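Local coordinates for lipoprotein (Colwellia psychrerythraea, PDB 3O0Y) that is of unknown function but, as a putative lipoprotein of the DUF885 family in the peptidase MA clan, may be related to zinc-dependent peptidases, at residues S196-T199 against L200-A203; A541-E544 against R545-A548. All blocks are in the same frame, centred on the assembly; numbering follows the deposited sequence.

Interaction 1 (S196-T199 against L200-A203); sequences SKVT and LQGA
The carbonyl oxygen of Lys197 takes the shortest bond here, from Gln201 N at 2.8 Å, in the opening turn of helix 197-210, with Ser196 at the N-cap. Gln201 also leans its own side chain on that oxygen: CG lies 3.0 Å from Lys197 O, because chi1 (-70°) sets it beside the backbone N and folds the chain back along the helix wall. From there the side chain runs out extended, and its OE1 comes alongside the preceding turn, 3.7 Å from Val198 CA. One residue earlier, Leu200 N gives an almost straight bond (176°) to Ser196 O, 2.9 Å away, so the cap residue supplies the first acceptor of the i to i+4 ladder. Gly202 N to Val198 O and Ala203 N to Thr199 O carry the ladder onward.

At the N-cap, Ser196 OG sits 3.1 Å from Thr199 OG1. The long arm of Lys197 leaves the segment, and its NZ is held by the carbonyl oxygens of Leu269 and Ala272, tying the start of this helix to the chain just after helix 236-268. Leu200 packs against the same region, touching Leu268 and Leu269. Further along, the methyl of Ala203 rests 3.7 Å from Thr199 O, the acceptor of its own amide.

Interaction 2 (A541-E544 against R545-A548); sequences AEIE and RYMA. With SO4 (sulfate ion), chain D.
One face of the Tyr546 ring lies on the backbone of the preceding turn: Glu542 O sits over the ring centre, 3.1 Å above its plane, and Ile543 N lies toward the rim on that same face. This is the last part of helix 536-548, with i to i+4 bonds running along it, and Glu542 O itself takes the amide of Tyr546 at 2.9 Å. The Arg545 guanidinium is met differently. In its plane, at the edge, lie sulfate O4 and a water, whereas Glu542 OE1 sits over a face, 3.8 Å from NH2, a long salt bridge of charge alone. The ion, probably from the crystallisation liquor, receives NH2 at O4 (2.7 Å) and a weak bond from NH1 to the same O4; Arg504, Arg507 and Tyr556 bind it as well.

The Arg545 chain reaches the sulfate by stretching out from CG to NE. Glu542 instead bends at chi2 (-74°), which brings OE1 to 2.7 Å from Tyr546 OH in a weak hydrogen bond, carboxylate and ring planes 65° apart. Arg507 pairs with both of these oxygens, by a salt bridge to OE1 and a hydrogen bond to OH, and so fixes them from helix 491-515. On the buried flank Ile543 CD1 touches the Tyr546 ring at CD2, and its CG2 branch meets Met547 SD at 4.1 Å. A water bridges Glu542 and Arg545, donating to Glu542 OE2 and accepting from Arg545 NH2 at 2.9 Å.

The centres of interactions 1 and 2 are about 11 Å apart, and the two touch directly, so the start of helix 197-210 packs on the end of helix 536-548, far along the chain. Met547 makes most of the join: its CE methyl sits 3.4 Å from Ser196 OG at the N-cap and 4.0 Å from Val198 CG1. The same Val198 CG1 also packs 3.4 Å from Glu544 OE2, a carboxylate oxygen whose salt bridge goes to Arg521. Helix 536-548 thus has two different sides, one fitted against the first turn of interaction 1, the other carrying Arg545 out to the sulfate. Gln140 touches Thr199 and Ala548, bordering both contacts.

Interaction 1 (S196-T199 against L200-A203)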
loop_
_atom_site.group_PDB
_atom_site.type_symbol
_atom_site.label_atom_id
_atom_site.label_comp_id
_atom_site.label_asym_id
_atom_site.label_seq_id
_atom_site.Cartn_x
_atom_site.Cartn_y
_atom_site.Cartn_z
ATOM N N SER A 196 0.727 -17.830 -11.642
ATOM C CA SER A 196 1.397 -17.967 -12.894
ATOM C C SER A 196 2.863 -18.328 -12.684
ATOM O O SER A 196 3.446 -18.119 -11.603
ATOM C CB SER A 196 1.321 -16.744 -13.757
ATOM O OG SER A 196 2.196 -15.745 -13.213
ATOM N N LYS A 197 3.453 -18.915 -13.735
ATOM C CA LYS A 197 4.883 -19.269 -13.693
ATOM C C LYS A 197 5.757 -18.077 -13.356
ATOM O O LYS A 197 6.621 -18.164 -12.506
ATOM C CB LYS A 197 5.333 -19.878 -15.026
ATOM C CG LYS A 197 4.771 -21.299 -15.269
ATOM C CD LYS A 197 5.272 -21.951 -16.590
ATOM C CE LYS A 197 4.511 -23.250 -16.959
ATOM N NZ LYS A 197 4.587 -24.361 -15.900
ATOM N N VAL A 198 5.470 -16.938 -13.977
ATOM C CA VAL A 198 6.197 -15.701 -13.744
ATOM C C VAL A 198 6.147 -15.285 -12.255
ATOM O O VAL A 198 7.179 -14.842 -11.680
ATOM C CB VAL A 198 5.730 -14.617 -14.736
ATOM C CG1 VAL A 198 6.151 -13.188 -14.261
ATOM C CG2 VAL A 198 6.288 -14.843 -16.153
ATOM N N THR A 199 4.967 -15.358 -11.662
ATOM C CA THR A 199 4.782 -14.943 -10.264
ATOM C C THR A 199 5.523 -15.904 -9.352
ATOM O O THR A 199 6.270 -15.472 -8.485
ATOM C CB THR A 199 3.308 -14.906 -9.858
ATOM O OG1 THR A 199 2.633 -13.973 -10.711
ATOM C CG2 THR A 199 3.117 -14.526 -8.355
ATOM N N LEU A 200 5.365 -17.202 -9.583
ATOM C CA LEU A 200 6.076 -18.187 -8.816
ATOM C C LEU A 200 7.607 -18.098 -8.962
ATOM O O LEU A 200 8.334 -18.275 -7.980
ATOM C CB LEU A 200 5.531 -19.579 -9.128
ATOM C CG LEU A 200 5.664 -20.688 -8.104
ATOM C CD1 LEU A 200 5.176 -20.312 -6.695
ATOM C CD2 LEU A 200 4.893 -21.892 -8.625
ATOM N N GLN A 201 8.100 -17.847 -10.172
ATOM C CA GLN A 201 9.523 -17.721 -10.418
ATOM C C GLN A 201 10.046 -16.508 -9.677
ATOM O O GLN A 201 11.165 -16.528 -9.167
ATOM C CB GLN A 201 9.814 -17.559 -11.910
ATOM C CG GLN A 201 9.552 -18.819 -12.733
ATOM C CD GLN A 201 9.628 -18.612 -14.240
ATOM O OE1 GLN A 201 9.170 -17.584 -14.790
ATOM N NE2 GLN A 201 10.175 -19.623 -14.930
ATOM N N GLY A 202 9.255 -15.422 -9.634
ATOM C CA GLY A 202 9.706 -14.244 -8.929
ATOM C C GLY A 202 9.759 -14.490 -7.412
ATOM O O GLY A 202 10.736 -14.073 -6.729
ATOM N N ALA A 203 8.779 -15.257 -6.893
ATOM C CA ALA A 203 8.789 -15.666 -5.466
ATOM C C ALA A 203 10.045 -16.524 -5.158
ATOM O O ALA A 203 10.730 -16.341 -4.145
ATOM C CB ALA A 203 7.575 -16.412 -5.102
#

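Interaction 2 (A541-E544 against R545-A548)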
loop_
_atom_site.group_PDB
_atom_site.type_symbol
_atom_site.label_atom_id
_atom_site.label_comp_id
_atom_site.label_asym_id
_atom_site.label_seq_id
_atom_site.Cartn_x
_atom_site.Cartn_y
_atom_site.Cartn_z
ATOM N N ALA A 541 8.482 -4.678 -13.556
ATOM C CA ALA A 541 8.090 -4.865 -12.159
ATOM C C ALA A 541 6.631 -4.471 -11.906
ATOM O O ALA A 541 5.939 -5.133 -11.119
ATOM C CB ALA A 541 9.029 -4.116 -11.235
ATOM N N GLU A 542 6.153 -3.404 -12.555
ATOM C CA GLU A 542 4.782 -3.009 -12.412
ATOM C C GLU A 542 3.816 -4.055 -12.945
ATOM O O GLU A 542 2.828 -4.450 -12.274
ATOM C CB GLU A 542 4.536 -1.689 -13.120
ATOM C CG GLU A 542 5.273 -0.529 -12.546
ATOM C CD GLU A 542 4.712 -0.045 -11.261
ATOM O OE1 GLU A 542 3.455 -0.038 -11.056
ATOM O OE2 GLU A 542 5.558 0.308 -10.439
ATOM N N ILE A 543 4.035 -4.488 -14.179
ATOM C CA ILE A 543 3.119 -5.485 -14.770
ATOM C C ILE A 543 3.097 -6.776 -13.905
ATOM O O ILE A 543 2.032 -7.305 -13.590
ATOM C CB ILE A 543 3.508 -5.823 -16.258
ATOM C CG1 ILE A 543 3.327 -4.585 -17.131
ATOM C CG2 ILE A 543 2.715 -7.127 -16.766
ATOM C CD1 ILE A 543 1.990 -3.818 -16.985
ATOM N N GLU A 544 4.251 -7.225 -13.401
ATOM C CA GLU A 544 4.256 -8.400 -12.521
ATOM C C GLU A 544 3.562 -8.167 -11.169
ATOM O O GLU A 544 2.935 -9.036 -10.612
ATOM C CB GLU A 544 5.666 -8.977 -12.346
ATOM C CG GLU A 544 6.230 -9.445 -13.763
ATOM C CD GLU A 544 7.605 -10.046 -13.758
ATOM O OE1 GLU A 544 8.159 -10.250 -12.648
ATOM O OE2 GLU A 544 8.095 -10.425 -14.855
ATOM N N ARG A 545 3.660 -6.955 -10.652
ATOM C CA ARG A 545 2.901 -6.539 -9.478
ATOM C C ARG A 545 1.390 -6.686 -9.782
ATOM O O ARG A 545 0.657 -7.238 -8.954
ATOM C CB ARG A 545 3.225 -5.066 -9.128
ATOM C CG ARG A 545 2.194 -4.360 -8.303
ATOM C CD ARG A 545 2.609 -2.898 -8.074
ATOM N NE ARG A 545 1.488 -2.091 -7.668
ATOM C CZ ARG A 545 1.615 -0.833 -7.297
ATOM N NH1 ARG A 545 0.552 -0.148 -6.977
ATOM N NH2 ARG A 545 2.823 -0.279 -7.292
ATOM N N TYR A 546 0.939 -6.179 -10.917
ATOM C CA TYR A 546 -0.520 -6.159 -11.234
ATOM C C TYR A 546 -1.032 -7.571 -11.331
ATOM O O TYR A 546 -2.169 -7.908 -10.929
ATOM C CB TYR A 546 -0.848 -5.390 -12.504
ATOM C CG TYR A 546 -0.309 -3.965 -12.503
ATOM C CD1 TYR A 546 -0.049 -3.273 -11.349
ATOM C CD2 TYR A 546 0.006 -3.368 -13.684
ATOM C CE1 TYR A 546 0.496 -1.992 -11.423
ATOM C CE2 TYR A 546 0.550 -2.081 -13.747
ATOM C CZ TYR A 546 0.809 -1.439 -12.638
ATOM O OH TYR A 546 1.401 -0.160 -12.781
ATOM N N MET A 547 -0.166 -8.428 -11.843
ATOM C CA MET A 547 -0.491 -9.872 -11.987
ATOM C C MET A 547 -0.695 -10.527 -10.603
ATOM O O MET A 547 -1.565 -11.346 -10.450
ATOM C CB MET A 547 0.584 -10.630 -12.767
ATOM C CG MET A 547 0.684 -10.325 -14.277
ATOM S SD MET A 547 2.233 -10.892 -15.136
ATOM C CE MET A 547 2.180 -12.665 -14.617
ATOM N N ALA A 548 0.066 -10.116 -9.595
ATOM C CA ALA A 548 -0.009 -10.661 -8.214
ATOM C C ALA A 548 -1.107 -10.014 -7.409
ATOM O O ALA A 548 -1.570 -10.602 -6.434
ATOM C CB ALA A 548 1.357 -10.434 -7.464
HETATM S S SO4 D . 2.257 3.615 -6.190
HETATM O O1 SO4 D . 1.546 4.551 -7.102
HETATM O O2 SO4 D . 3.398 4.287 -5.662
HETATM O O3 SO4 D . 1.439 3.238 -5.011
HETATM O O4 SO4 D . 2.498 2.356 -6.845
HETATM O O HOH W 1 5.509 -0.833 -8.109
#